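PDB 3C2G: beta-catenin homolog sys-1 from Caenorhabditis elegans, which acts as a transcriptional coregulator in the Wnt signalling asymmetry pathway, activating or repressing target genes with transcription factors such as the TCF protein pop-1, which it binds directly. Local coordinates for residues L13-P18 against I58-K63; N426-V431 against T474-K479; Y176-V181 against I225-A230; P380-L385 against P389-V394. All coordinates share one frame; numbering follows the deposited sequence.

Contact 1 (L13-P18 against I58-K63); sequences LWFNTP and IYDGLK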
loop_
_atom_site.group_PDB
_atom_site.type_symbol
_atom_site.label_atom_id
_atom_site.label_comp_id
_atom_site.label_asym_id
_atom_site.label_seq_id
_atom_site.Cartn_x
_atom_site.Cartn_y
_atom_site.Cartn_z
ATOM N N LEU A 13 -6.333 -38.595 -39.595
ATOM C CA LEU A 13 -5.276 -39.604 -39.647
ATOM C C LEU A 13 -4.235 -39.529 -38.524
ATOM O O LEU A 13 -3.419 -40.448 -38.359
ATOM C CB LEU A 13 -4.583 -39.567 -41.018
ATOM C CG LEU A 13 -4.927 -40.627 -42.087
ATOM C CD1 LEU A 13 -6.416 -40.987 -42.176
ATOM C CD2 LEU A 13 -4.397 -40.194 -43.462
ATOM N N TRP A 14 -4.262 -38.441 -37.754
ATOM C CA TRP A 14 -3.204 -38.184 -36.770
ATOM C C TRP A 14 -2.867 -39.404 -35.912
ATOM O O TRP A 14 -1.700 -39.814 -35.830
ATOM C CB TRP A 14 -3.542 -36.989 -35.868
ATOM C CG TRP A 14 -2.475 -36.756 -34.830
ATOM C CD1 TRP A 14 -2.396 -37.332 -33.594
ATOM C CD2 TRP A 14 -1.315 -35.918 -34.959
ATOM N NE1 TRP A 14 -1.266 -36.896 -32.942
ATOM C CE2 TRP A 14 -0.588 -36.022 -33.751
ATOM C CE3 TRP A 14 -0.829 -35.074 -35.970
ATOM C CZ2 TRP A 14 0.606 -35.326 -33.529
ATOM C CZ3 TRP A 14 0.360 -34.378 -35.751
ATOM C CH2 TRP A 14 1.064 -34.509 -34.538
ATOM N N PHE A 15 -3.884 -39.983 -35.282
ATOM C CA PHE A 15 -3.650 -41.004 -34.272
ATOM C C PHE A 15 -3.210 -42.362 -34.799
ATOM O O PHE A 15 -2.688 -43.172 -34.050
ATOM C CB PHE A 15 -4.850 -41.117 -33.343
ATOM C CG PHE A 15 -4.971 -39.961 -32.397
ATOM C CD1 PHE A 15 -4.183 -39.903 -31.247
ATOM C CD2 PHE A 15 -5.846 -38.919 -32.663
ATOM C CE1 PHE A 15 -4.283 -38.833 -30.370
ATOM C CE2 PHE A 15 -5.962 -37.844 -31.777
ATOM C CZ PHE A 15 -5.173 -37.793 -30.636
ATOM N N ASN A 16 -3.406 -42.606 -36.085
ATOM C CA ASN A 16 -2.925 -43.839 -36.682
ATOM C C ASN A 16 -1.722 -43.638 -37.621
ATOM O O ASN A 16 -1.333 -44.552 -38.357
ATOM C CB ASN A 16 -4.081 -44.594 -37.344
ATOM C CG ASN A 16 -5.045 -45.199 -36.315
ATOM O OD1 ASN A 16 -4.625 -45.856 -35.352
ATOM N ND2 ASN A 16 -6.346 -44.985 -36.524
ATOM N N THR A 17 -1.131 -42.441 -37.565
ATOM C CA THR A 17 0.085 -42.120 -38.311
ATOM C C THR A 17 1.246 -41.814 -37.353
ATOM O O THR A 17 1.517 -40.650 -37.056
ATOM C CB THR A 17 -0.124 -40.913 -39.251
ATOM O OG1 THR A 17 -1.461 -40.912 -39.761
ATOM C CG2 THR A 17 0.858 -40.957 -40.404
ATOM N N PRO A 18 1.953 -42.857 -36.886
ATOM C CA PRO A 18 2.972 -42.672 -35.848
ATOM C C PRO A 18 4.312 -42.137 -36.368
ATOM O O PRO A 18 5.174 -41.771 -35.562
ATOM C CB PRO A 18 3.147 -44.085 -35.297
ATOM C CG PRO A 18 2.930 -44.953 -36.493
ATOM C CD PRO A 18 1.855 -44.265 -37.310
ATOM N N ILE A 58 -2.703 -31.374 -30.188
ATOM C CA ILE A 58 -1.666 -30.579 -29.534
ATOM C C ILE A 58 -1.045 -31.365 -28.373
ATOM O O ILE A 58 0.186 -31.560 -28.315
ATOM C CB ILE A 58 -2.202 -29.209 -29.076
ATOM C CG1 ILE A 58 -2.441 -28.318 -30.301
ATOM C CG2 ILE A 58 -1.225 -28.563 -28.102
ATOM C CD1 ILE A 58 -3.297 -27.128 -30.040
ATOM N N TYR A 59 -1.904 -31.858 -27.486
ATOM C CA TYR A 59 -1.462 -32.654 -26.344
ATOM C C TYR A 59 -0.650 -33.879 -26.779
ATOM O O TYR A 59 0.478 -34.086 -26.322
ATOM C CB TYR A 59 -2.672 -33.063 -25.511
ATOM C CG TYR A 59 -2.372 -33.841 -24.250
ATOM C CD1 TYR A 59 -1.124 -33.759 -23.630
ATOM C CD2 TYR A 59 -3.355 -34.639 -23.653
ATOM C CE1 TYR A 59 -0.856 -34.461 -22.479
ATOM C CE2 TYR A 59 -3.101 -35.330 -22.485
ATOM C CZ TYR A 59 -1.849 -35.238 -21.903
ATOM O OH TYR A 59 -1.563 -35.936 -20.750
ATOM N N ASP A 60 -1.214 -34.673 -27.684
ATOM C CA ASP A 60 -0.525 -35.857 -28.179
ATOM C C ASP A 60 0.843 -35.566 -28.814
ATOM O O ASP A 60 1.805 -36.298 -28.580
ATOM C CB ASP A 60 -1.408 -36.636 -29.158
ATOM C CG ASP A 60 -0.778 -37.940 -29.563
ATOM O OD1 ASP A 60 -0.820 -38.886 -28.739
ATOM O OD2 ASP A 60 -0.202 -37.997 -30.680
ATOM N N GLY A 61 0.925 -34.507 -29.614
ATOM C CA GLY A 61 2.187 -34.107 -30.254
ATOM C C GLY A 61 3.314 -33.729 -29.291
ATOM O O GLY A 61 4.491 -33.908 -29.599
ATOM N N LEU A 62 2.951 -33.223 -28.114
ATOM C CA LEU A 62 3.941 -32.824 -27.118
ATOM C C LEU A 62 4.518 -34.003 -26.351
ATOM O O LEU A 62 5.579 -33.887 -25.762
ATOM C CB LEU A 62 3.362 -31.772 -26.162
ATOM C CG LEU A 62 2.940 -30.462 -26.840
ATOM C CD1 LEU A 62 2.169 -29.552 -25.902
ATOM C CD2 LEU A 62 4.137 -29.734 -27.416
ATOM N N LYS A 63 3.824 -35.138 -26.364
ATOM C CA LYS A 63 4.306 -36.345 -25.682
ATOM C C LYS A 63 5.571 -36.889 -26.337
ATOM O O LYS A 63 5.733 -36.774 -27.556
ATOM C CB LYS A 63 3.226 -37.426 -25.649
ATOM C CG LYS A 63 2.105 -37.115 -24.695
ATOM C CD LYS A 63 1.095 -38.235 -24.603
ATOM C CE LYS A 63 -0.201 -37.708 -24.027
ATOM N NZ LYS A 63 -1.083 -38.790 -23.523
#
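Trp14 and Asp60 meet through one polar bond: the indole NE1 of Trp14 donates to OD2 of Asp60 at 2.7 Å, with an N-H...O angle of 163°. The acceptor lies close to the indole plane, as suits an N-H that points in the ring plane. At the carboxylate the donor arrives on the anti side of OD2, 33° out of plane, and the two planes stand 87° apart. Both side chains have CG anti to the backbone N, which extends each of them into the gap between segments whose nearest CA atoms, those of Phe15 and Asp60, are 8.6 Å apart. The same indole edge continues past the bond, bringing CZ2 of Trp14 to 3.8 Å from CA of Gly61, where the helix surface carries no side chain. Phe15 adds a lesser touch: its CE1 lies 3.7 Å from CG of Asp60, the ring meeting the carboxylate obliquely, while one face of this ring covers CD1 of Trp14. The contact thus ties the turn after helix 3-13 to the C-terminal part of helix 47-62. Arg23, from helix 20-37, forms a salt bridge with the same OD2 of Asp60 and a cation-pi contact with Trp14. With indole N-H and guanidinium converging on one oxygen, Asp60 is probably kept ionised, and its negative charge would in turn strengthen the indole bond.

Contact 2 (N426-V431 against T474-K479); sequences NEKQQV and TPFVPK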
loop_
_atom_site.group_PDB
_atom_site.type_symbol
_atom_site.label_atom_id
_atom_site.label_comp_id
_atom_site.label_asym_id
_atom_site.label_seq_id
_atom_site.Cartn_x
_atom_site.Cartn_y
_atom_site.Cartn_z
ATOM N N ASN A 426 19.095 23.366 18.218
ATOM C CA ASN A 426 18.734 22.796 16.913
ATOM C C ASN A 426 17.256 22.372 16.847
ATOM O O ASN A 426 16.494 22.869 16.009
ATOM C CB ASN A 426 19.639 21.613 16.573
ATOM C CG ASN A 426 19.556 21.213 15.102
ATOM O OD1 ASN A 426 19.008 21.946 14.269
ATOM N ND2 ASN A 426 20.126 20.049 14.776
ATOM N N GLU A 427 16.867 21.466 17.744
ATOM C CA GLU A 427 15.474 21.062 17.916
ATOM C C GLU A 427 14.548 22.269 18.127
ATOM O O GLU A 427 13.470 22.327 17.540
ATOM C CB GLU A 427 15.321 20.109 19.110
ATOM C CG GLU A 427 16.153 18.837 19.064
ATOM C CD GLU A 427 17.527 18.991 19.689
ATOM O OE1 GLU A 427 17.705 18.534 20.841
ATOM O OE2 GLU A 427 18.425 19.568 19.035
ATOM N N LYS A 428 14.977 23.222 18.960
ATOM C CA LYS A 428 14.128 24.350 19.348
ATOM C C LYS A 428 13.733 25.209 18.162
ATOM O O LYS A 428 12.557 25.533 18.018
ATOM C CB LYS A 428 14.768 25.216 20.447
ATOM C CG LYS A 428 14.657 24.678 21.874
ATOM C CD LYS A 428 15.614 25.456 22.782
ATOM C CE LYS A 428 15.217 25.416 24.265
ATOM N NZ LYS A 428 15.865 24.297 25.036
ATOM N N GLN A 429 14.688 25.568 17.304
ATOM C CA GLN A 429 14.351 26.436 16.168
ATOM C C GLN A 429 13.452 25.726 15.145
ATOM O O GLN A 429 12.597 26.351 14.524
ATOM C CB GLN A 429 15.585 27.098 15.510
ATOM C CG GLN A 429 16.626 26.162 14.894
ATOM C CD GLN A 429 17.482 26.844 13.803
ATOM O OE1 GLN A 429 18.028 27.943 13.995
ATOM N NE2 GLN A 429 17.606 26.177 12.657
ATOM N N GLN A 430 13.636 24.422 14.996
ATOM C CA GLN A 430 12.797 23.636 14.097
ATOM C C GLN A 430 11.351 23.589 14.615
ATOM O O GLN A 430 10.414 23.948 13.907
ATOM C CB GLN A 430 13.379 22.224 13.893
ATOM C CG GLN A 430 14.706 22.156 13.095
ATOM C CD GLN A 430 15.234 20.724 12.954
ATOM O OE1 GLN A 430 14.646 19.891 12.254
ATOM N NE2 GLN A 430 16.340 20.430 13.633
ATOM N N VAL A 431 11.174 23.195 15.870
ATOM C CA VAL A 431 9.840 23.119 16.446
ATOM C C VAL A 431 9.124 24.477 16.472
ATOM O O VAL A 431 7.909 24.542 16.265
ATOM C CB VAL A 431 9.878 22.487 17.839
ATOM C CG1 VAL A 431 8.516 22.560 18.518
ATOM C CG2 VAL A 431 10.352 21.035 17.740
ATOM N N THR A 474 4.501 22.225 25.115
ATOM C CA THR A 474 5.950 22.194 24.973
ATOM C C THR A 474 6.522 23.480 25.569
ATOM O O THR A 474 6.237 24.568 25.077
ATOM C CB THR A 474 6.334 22.059 23.486
ATOM O OG1 THR A 474 5.872 20.799 22.999
ATOM C CG2 THR A 474 7.808 22.132 23.300
ATOM N N PRO A 475 7.332 23.352 26.628
ATOM C CA PRO A 475 7.819 24.463 27.464
ATOM C C PRO A 475 8.494 25.601 26.691
ATOM O O PRO A 475 8.195 26.763 26.948
ATOM C CB PRO A 475 8.835 23.783 28.393
ATOM C CG PRO A 475 8.369 22.375 28.481
ATOM C CD PRO A 475 7.852 22.054 27.096
ATOM N N PHE A 476 9.382 25.278 25.755
ATOM C CA PHE A 476 10.103 26.317 25.017
ATOM C C PHE A 476 9.309 26.965 23.886
ATOM O O PHE A 476 9.792 27.903 23.261
ATOM C CB PHE A 476 11.413 25.777 24.455
ATOM C CG PHE A 476 11.232 24.693 23.439
ATOM C CD1 PHE A 476 10.999 25.006 22.103
ATOM C CD2 PHE A 476 11.304 23.354 23.816
ATOM C CE1 PHE A 476 10.833 23.991 21.163
ATOM C CE2 PHE A 476 11.150 22.342 22.873
ATOM C CZ PHE A 476 10.916 22.659 21.551
ATOM N N VAL A 477 8.107 26.474 23.602
ATOM C CA VAL A 477 7.332 27.076 22.530
ATOM C C VAL A 477 6.642 28.352 23.023
ATOM O O VAL A 477 5.845 28.294 23.955
ATOM C CB VAL A 477 6.318 26.077 21.897
ATOM C CG1 VAL A 477 5.350 26.798 20.983
ATOM C CG2 VAL A 477 7.054 25.005 21.120
ATOM N N PRO A 478 6.960 29.505 22.401
ATOM C CA PRO A 478 6.291 30.763 22.748
ATOM C C PRO A 478 4.808 30.707 22.397
ATOM O O PRO A 478 4.450 30.336 21.277
ATOM C CB PRO A 478 7.012 31.809 21.885
ATOM C CG PRO A 478 7.653 31.048 20.798
ATOM C CD PRO A 478 7.960 29.686 21.331
ATOM N N LYS A 479 3.963 31.069 23.355
ATOM C CA LYS A 479 2.527 30.895 23.232
ATOM C C LYS A 479 1.762 32.200 23.080
ATOM O O LYS A 479 0.551 32.196 22.816
ATOM C CB LYS A 479 2.027 30.138 24.453
ATOM C CG LYS A 479 2.260 28.654 24.341
ATOM C CD LYS A 479 2.933 28.117 25.570
ATOM C CE LYS A 479 3.619 26.811 25.243
ATOM N NZ LYS A 479 4.887 26.710 25.990
#
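Lys428 lays its aliphatic chain over one face of the Phe476 ring in a CH-pi contact, CG of Lys428 standing 3.8 Å from the ring centroid and 15° off its normal. CE of Lys428 runs on to 3.8 Å from CB of Phe476, while the ammonium group ends at the carbonyl O of Ala423. The opposite face of the ring is occupied by CG2 of Thr474, the first residue of a type I beta turn, Thr474 to Val477. That turn follows helix 457-472 of the all-helical armadillo domain, and with CG between backbone N and carbonyl carbon (chi1 64°) Phe476 turns its ring toward helix 425-432. The apolar contacts are made by Val431: its CB meets the ring edge at CE1 of Phe476 (3.8 Å), and its CG1 touches CG2 of Val477 at 3.9 Å. No hydrogen bond joins the two segments. Lys479, just past the turn, ties it down: its NZ donates to O of Thr474 (2.7 Å) and to O of Val477 (2.8 Å).

Contact 3 (Y176-V181 against I225-A230); sequences YFNPQV and IIKLNA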
loop_
_atom_site.group_PDB
_atom_site.type_symbol
_atom_site.label_atom_id
_atom_site.label_comp_id
_atom_site.label_asym_id
_atom_site.label_seq_id
_atom_site.Cartn_x
_atom_site.Cartn_y
_atom_site.Cartn_z
ATOM N N TYR A 176 14.362 -19.036 -12.089
ATOM C CA TYR A 176 14.686 -17.771 -12.727
ATOM C C TYR A 176 15.104 -16.695 -11.726
ATOM O O TYR A 176 15.659 -15.669 -12.113
ATOM C CB TYR A 176 13.524 -17.251 -13.560
ATOM C CG TYR A 176 13.283 -17.970 -14.865
ATOM C CD1 TYR A 176 13.745 -17.437 -16.067
ATOM C CD2 TYR A 176 12.549 -19.160 -14.910
ATOM C CE1 TYR A 176 13.488 -18.062 -17.275
ATOM C CE2 TYR A 176 12.311 -19.799 -16.101
ATOM C CZ TYR A 176 12.778 -19.246 -17.287
ATOM O OH TYR A 176 12.528 -19.874 -18.495
ATOM N N PHE A 177 14.845 -16.929 -10.446
ATOM C CA PHE A 177 15.231 -15.969 -9.424
ATOM C C PHE A 177 16.505 -16.374 -8.689
ATOM O O PHE A 177 16.861 -15.773 -7.664
ATOM C CB PHE A 177 14.076 -15.711 -8.456
ATOM C CG PHE A 177 12.887 -15.038 -9.091
ATOM C CD1 PHE A 177 13.047 -14.153 -10.152
ATOM C CD2 PHE A 177 11.605 -15.268 -8.605
ATOM C CE1 PHE A 177 11.955 -13.531 -10.736
ATOM C CE2 PHE A 177 10.503 -14.640 -9.176
ATOM C CZ PHE A 177 10.685 -13.765 -10.253
ATOM N N ASN A 178 17.201 -17.382 -9.218
ATOM C CA ASN A 178 18.466 -17.817 -8.635
ATOM C C ASN A 178 19.566 -16.780 -8.850
ATOM O O ASN A 178 19.619 -16.132 -9.899
ATOM C CB ASN A 178 18.885 -19.207 -9.140
ATOM C CG ASN A 178 18.145 -20.349 -8.428
ATOM O OD1 ASN A 178 17.414 -20.132 -7.453
ATOM N ND2 ASN A 178 18.326 -21.572 -8.925
ATOM N N PRO A 179 20.426 -16.597 -7.830
ATOM C CA PRO A 179 21.467 -15.566 -7.833
ATOM C C PRO A 179 22.380 -15.600 -9.054
ATOM O O PRO A 179 22.800 -14.540 -9.515
ATOM C CB PRO A 179 22.273 -15.863 -6.559
ATOM C CG PRO A 179 21.830 -17.233 -6.104
ATOM C CD PRO A 179 20.429 -17.373 -6.573
ATOM N N GLN A 180 22.667 -16.792 -9.573
ATOM C CA GLN A 180 23.620 -16.962 -10.678
ATOM C C GLN A 180 23.054 -16.660 -12.076
ATOM O O GLN A 180 23.799 -16.635 -13.055
ATOM C CB GLN A 180 24.225 -18.376 -10.643
ATOM N N VAL A 181 21.747 -16.417 -12.158
ATOM C CA VAL A 181 21.057 -16.174 -13.429
ATOM C C VAL A 181 21.059 -14.683 -13.754
ATOM O O VAL A 181 20.674 -13.859 -12.923
ATOM C CB VAL A 181 19.589 -16.692 -13.375
ATOM C CG1 VAL A 181 18.849 -16.446 -14.693
ATOM C CG2 VAL A 181 19.553 -18.166 -13.006
ATOM N N ILE A 225 12.086 -13.909 -0.402
ATOM C CA ILE A 225 12.581 -12.661 0.114
ATOM C C ILE A 225 14.055 -12.511 -0.257
ATOM O O ILE A 225 14.459 -11.483 -0.807
ATOM C CB ILE A 225 12.314 -12.501 1.631
ATOM C CG1 ILE A 225 10.811 -12.346 1.872
ATOM C CG2 ILE A 225 13.055 -11.304 2.180
ATOM C CD1 ILE A 225 10.430 -12.048 3.309
ATOM N N ILE A 226 14.852 -13.538 0.001
ATOM C CA ILE A 226 16.280 -13.472 -0.321
ATOM C C ILE A 226 16.495 -13.391 -1.841
ATOM O O ILE A 226 17.359 -12.641 -2.332
ATOM C CB ILE A 226 17.041 -14.672 0.307
ATOM C CG1 ILE A 226 16.906 -14.653 1.840
ATOM C CG2 ILE A 226 18.514 -14.707 -0.115
ATOM C CD1 ILE A 226 17.564 -13.446 2.536
ATOM N N LYS A 227 15.688 -14.146 -2.577
ATOM C CA LYS A 227 15.824 -14.234 -4.019
ATOM C C LYS A 227 15.418 -12.939 -4.705
ATOM O O LYS A 227 16.175 -12.401 -5.525
ATOM C CB LYS A 227 15.017 -15.395 -4.574
ATOM C CG LYS A 227 15.627 -16.766 -4.339
ATOM C CD LYS A 227 14.861 -17.770 -5.200
ATOM C CE LYS A 227 15.045 -19.197 -4.756
ATOM N NZ LYS A 227 14.732 -20.092 -5.899
ATOM N N LEU A 228 14.247 -12.424 -4.350
ATOM C CA LEU A 228 13.779 -11.190 -4.945
ATOM C C LEU A 228 14.702 -10.010 -4.636
ATOM O O LEU A 228 14.921 -9.164 -5.506
ATOM C CB LEU A 228 12.324 -10.924 -4.571
ATOM C CG LEU A 228 11.357 -11.907 -5.263
ATOM C CD1 LEU A 228 9.905 -11.659 -4.854
ATOM C CD2 LEU A 228 11.511 -11.861 -6.804
ATOM N N ASN A 229 15.274 -9.983 -3.425
ATOM C CA ASN A 229 16.260 -8.974 -3.063
ATOM C C ASN A 229 17.507 -9.025 -3.919
ATOM O O ASN A 229 18.014 -7.989 -4.317
ATOM C CB ASN A 229 16.662 -9.054 -1.581
ATOM C CG ASN A 229 15.637 -8.401 -0.652
ATOM O OD1 ASN A 229 14.714 -7.717 -1.098
ATOM N ND2 ASN A 229 15.796 -8.622 0.649
ATOM N N ALA A 230 18.014 -10.223 -4.197
ATOM C CA ALA A 230 19.245 -10.338 -4.980
ATOM C C ALA A 230 18.994 -9.972 -6.452
ATOM O O ALA A 230 19.882 -9.459 -7.123
ATOM C CB ALA A 230 19.855 -11.703 -4.838
#
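Lys227 of helix 224-239 passes alongside the loop residues Phe177 and Asn178, at the closest backbone approach, 5.7 Å between CA of Phe177 and CA of Lys227. Its CB packs 3.6 Å from the carbonyl O of Phe177, and its CD lies 3.9 Å from CB of the same phenylalanine. The chain is extended beyond CG (chi2 -168°), which carries NZ of Lys227 along the loop to OD1 of Asn178, a hydrogen bond of 3.1 Å. NZ is tilted 22° from the amide carbonyl plane, and the two side chains run side by side in the same direction; a weak bond to O of Ser174 gives the ammonium a second acceptor at the end of helix 167-174. One residue on, Leu228 sets CD2 over the centre of one face of the Phe177 ring, a CH-pi contact of 3.8 Å to the centroid, 13° off the normal. Leu228 also packs on helix 251-270, and Phe177 on Ile190 of helix 189-198, which places this apolar pair among the stacked helices of the armadillo domain. The chemistry divides by depth: dispersion contacts form the buried side, whereas at the partly exposed side the lysine charge is met by neutral oxygens, with no carboxylate among these partners.

Contact 4 (P380-L385 against P389-V394); sequences PRLDEL and PKRNRV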
loop_
_atom_site.group_PDB
_atom_site.type_symbol
_atom_site.label_atom_id
_atom_site.label_comp_id
_atom_site.label_asym_id
_atom_site.label_seq_id
_atom_site.Cartn_x
_atom_site.Cartn_y
_atom_site.Cartn_z
ATOM N N PRO A 380 -1.467 24.661 -1.385
ATOM C CA PRO A 380 -2.513 25.651 -1.182
ATOM C C PRO A 380 -3.506 25.139 -0.146
ATOM O O PRO A 380 -3.384 24.000 0.311
ATOM C CB PRO A 380 -3.180 25.743 -2.558
ATOM C CG PRO A 380 -2.933 24.431 -3.188
ATOM C CD PRO A 380 -1.592 23.980 -2.688
ATOM N N ARG A 381 -4.470 25.976 0.220
ATOM C CA ARG A 381 -5.546 25.558 1.090
ATOM C C ARG A 381 -6.325 24.454 0.391
ATOM O O ARG A 381 -6.402 24.419 -0.839
ATOM C CB ARG A 381 -6.471 26.734 1.398
ATOM C CG ARG A 381 -5.802 27.948 2.041
ATOM C CD ARG A 381 -6.864 28.980 2.452
ATOM N NE ARG A 381 -7.876 29.176 1.406
ATOM C CZ ARG A 381 -7.843 30.149 0.495
ATOM N NH1 ARG A 381 -8.804 30.234 -0.419
ATOM N NH2 ARG A 381 -6.853 31.038 0.494
ATOM N N LEU A 382 -6.904 23.553 1.174
ATOM C CA LEU A 382 -7.655 22.433 0.617
ATOM C C LEU A 382 -8.840 22.883 -0.231
ATOM O O LEU A 382 -9.206 22.206 -1.192
ATOM C CB LEU A 382 -8.119 21.484 1.723
ATOM C CG LEU A 382 -7.023 20.802 2.550
ATOM C CD1 LEU A 382 -7.655 20.088 3.741
ATOM C CD2 LEU A 382 -6.176 19.842 1.712
ATOM N N ASP A 383 -9.424 24.031 0.115
ATOM C CA ASP A 383 -10.536 24.587 -0.665
ATOM C C ASP A 383 -10.125 25.057 -2.073
ATOM O O ASP A 383 -10.971 25.202 -2.944
ATOM C CB ASP A 383 -11.326 25.670 0.119
ATOM C CG ASP A 383 -10.434 26.774 0.707
ATOM O OD1 ASP A 383 -9.257 26.907 0.297
ATOM O OD2 ASP A 383 -10.924 27.523 1.588
ATOM N N GLU A 384 -8.828 25.262 -2.294
ATOM C CA GLU A 384 -8.321 25.687 -3.600
ATOM C C GLU A 384 -7.902 24.526 -4.509
ATOM O O GLU A 384 -7.201 24.741 -5.497
ATOM C CB GLU A 384 -7.132 26.636 -3.438
ATOM C CG GLU A 384 -7.433 27.950 -2.765
ATOM C CD GLU A 384 -6.232 28.884 -2.790
ATOM O OE1 GLU A 384 -5.560 29.029 -1.743
ATOM O OE2 GLU A 384 -5.948 29.458 -3.864
ATOM N N LEU A 385 -8.312 23.303 -4.181
ATOM C CA LEU A 385 -7.967 22.140 -5.000
ATOM C C LEU A 385 -9.220 21.491 -5.568
ATOM O O LEU A 385 -10.085 21.030 -4.816
ATOM C CB LEU A 385 -7.145 21.121 -4.206
ATOM C CG LEU A 385 -5.743 21.536 -3.743
ATOM C CD1 LEU A 385 -5.257 20.614 -2.634
ATOM C CD2 LEU A 385 -4.739 21.579 -4.896
ATOM N N PRO A 389 -9.118 13.475 -6.309
ATOM C CA PRO A 389 -7.981 12.585 -6.017
ATOM C C PRO A 389 -6.767 13.317 -5.436
ATOM O O PRO A 389 -6.166 12.841 -4.473
ATOM C CB PRO A 389 -7.635 11.991 -7.391
ATOM C CG PRO A 389 -8.880 12.133 -8.191
ATOM C CD PRO A 389 -9.490 13.419 -7.735
ATOM N N LYS A 390 -6.432 14.462 -6.019
ATOM C CA LYS A 390 -5.277 15.255 -5.608
ATOM C C LYS A 390 -5.497 15.952 -4.251
ATOM O O LYS A 390 -4.575 16.015 -3.436
ATOM C CB LYS A 390 -4.886 16.235 -6.731
ATOM C CG LYS A 390 -4.152 17.516 -6.314
ATOM C CD LYS A 390 -2.623 17.391 -6.314
ATOM C CE LYS A 390 -1.974 18.781 -6.511
ATOM N NZ LYS A 390 -0.594 18.927 -5.944
ATOM N N ARG A 391 -6.712 16.446 -4.010
ATOM C CA ARG A 391 -7.074 17.043 -2.723
ATOM C C ARG A 391 -6.964 16.028 -1.588
ATOM O O ARG A 391 -6.460 16.346 -0.515
ATOM C CB ARG A 391 -8.479 17.641 -2.764
ATOM C CG ARG A 391 -8.850 18.467 -1.538
ATOM C CD ARG A 391 -10.155 19.237 -1.724
ATOM N NE ARG A 391 -11.301 18.337 -1.870
ATOM C CZ ARG A 391 -11.976 18.139 -3.002
ATOM N NH1 ARG A 391 -11.645 18.791 -4.113
ATOM N NH2 ARG A 391 -12.992 17.287 -3.019
ATOM N N ASN A 392 -7.415 14.802 -1.820
ATOM C CA ASN A 392 -7.240 13.780 -0.801
ATOM C C ASN A 392 -5.758 13.452 -0.536
ATOM O O ASN A 392 -5.379 13.153 0.593
ATOM C CB ASN A 392 -8.044 12.519 -1.111
ATOM C CG ASN A 392 -8.238 11.637 0.120
ATOM O OD1 ASN A 392 -8.983 11.981 1.038
ATOM N ND2 ASN A 392 -7.558 10.506 0.147
ATOM N N ARG A 393 -4.926 13.534 -1.570
ATOM C CA ARG A 393 -3.503 13.230 -1.429
ATOM C C ARG A 393 -2.789 14.264 -0.546
ATOM O O ARG A 393 -2.051 13.905 0.374
ATOM C CB ARG A 393 -2.819 13.116 -2.802
ATOM C CG ARG A 393 -1.791 11.994 -2.903
ATOM C CD ARG A 393 -2.477 10.661 -2.593
ATOM N NE ARG A 393 -1.672 9.464 -2.863
ATOM C CZ ARG A 393 -2.054 8.224 -2.553
ATOM N NH1 ARG A 393 -3.224 7.999 -1.954
ATOM N NH2 ARG A 393 -1.257 7.202 -2.830
ATOM N N VAL A 394 -3.022 15.538 -0.843
ATOM C CA VAL A 394 -2.438 16.636 -0.095
ATOM C C VAL A 394 -2.855 16.509 1.369
ATOM O O VAL A 394 -2.076 16.754 2.285
ATOM C CB VAL A 394 -2.894 17.989 -0.674
ATOM C CG1 VAL A 394 -2.475 19.150 0.236
ATOM C CG2 VAL A 394 -2.326 18.177 -2.076
#
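A buried arginine side chain hydrogen-bonds to a loop carbonyl: NH1 of Arg391 donates to the backbone O of Leu385 at 2.8 Å, with an N-H...O angle of 148°. The oxygen lies near the guanidinium plane, at its edge, although the donor is tilted 26° from the carbonyl plane. Arg391 leaves helix 388-409 extended and then bends at chi3 (65°), a turn that brings NH1 back to the loop and sets CD 3.2 Å from O of Leu382. Nearer the backbone, CB of Arg391 packs on CB of Leu385 at 4.0 Å. Val394, one turn on, receives both leucines on separate methyls: CG2 lies 3.9 Å from CD1 of Leu385, and CG1 lies 4.0 Å from CD2 of Leu382. Within the armadillo domain, the loop after helix 368-377 folds back onto the start of the helix that follows it, four residues away. On the far side of the loop, Arg381 pairs with Asp383 and Glu384 in a salt-bridge network. NE of Arg391 is taken by OG1 of Thr454, and NH2 weakly by O of Asp453. The guanidinium charge is therefore shared among neutral oxygens of two loops, which probably limits its rotation and may spread the cost of burying it.

In the fold
All four contacts set a loop against a helix, and none touches another. Contact 4 is the most buried and spans the shortest piece of chain; the other three are partly buried, and each joins segments about forty residues apart. Contacts 1 and 2 lie toward opposite ends of the elongated domain, their centres about 83 Å apart, whereas contacts 3 and 4 sit nearer its middle. Contacts 2 and 4 use helices consecutive in the chain, 425-432 and 388-409, yet their nearest atoms are about 19 Å apart. Chemistry varies too: contact 1 relies on a carboxylate, contacts 3 and 4 bring a basic side chain to neutral oxygens, and contact 2 has only apolar and CH-pi contacts across its segments.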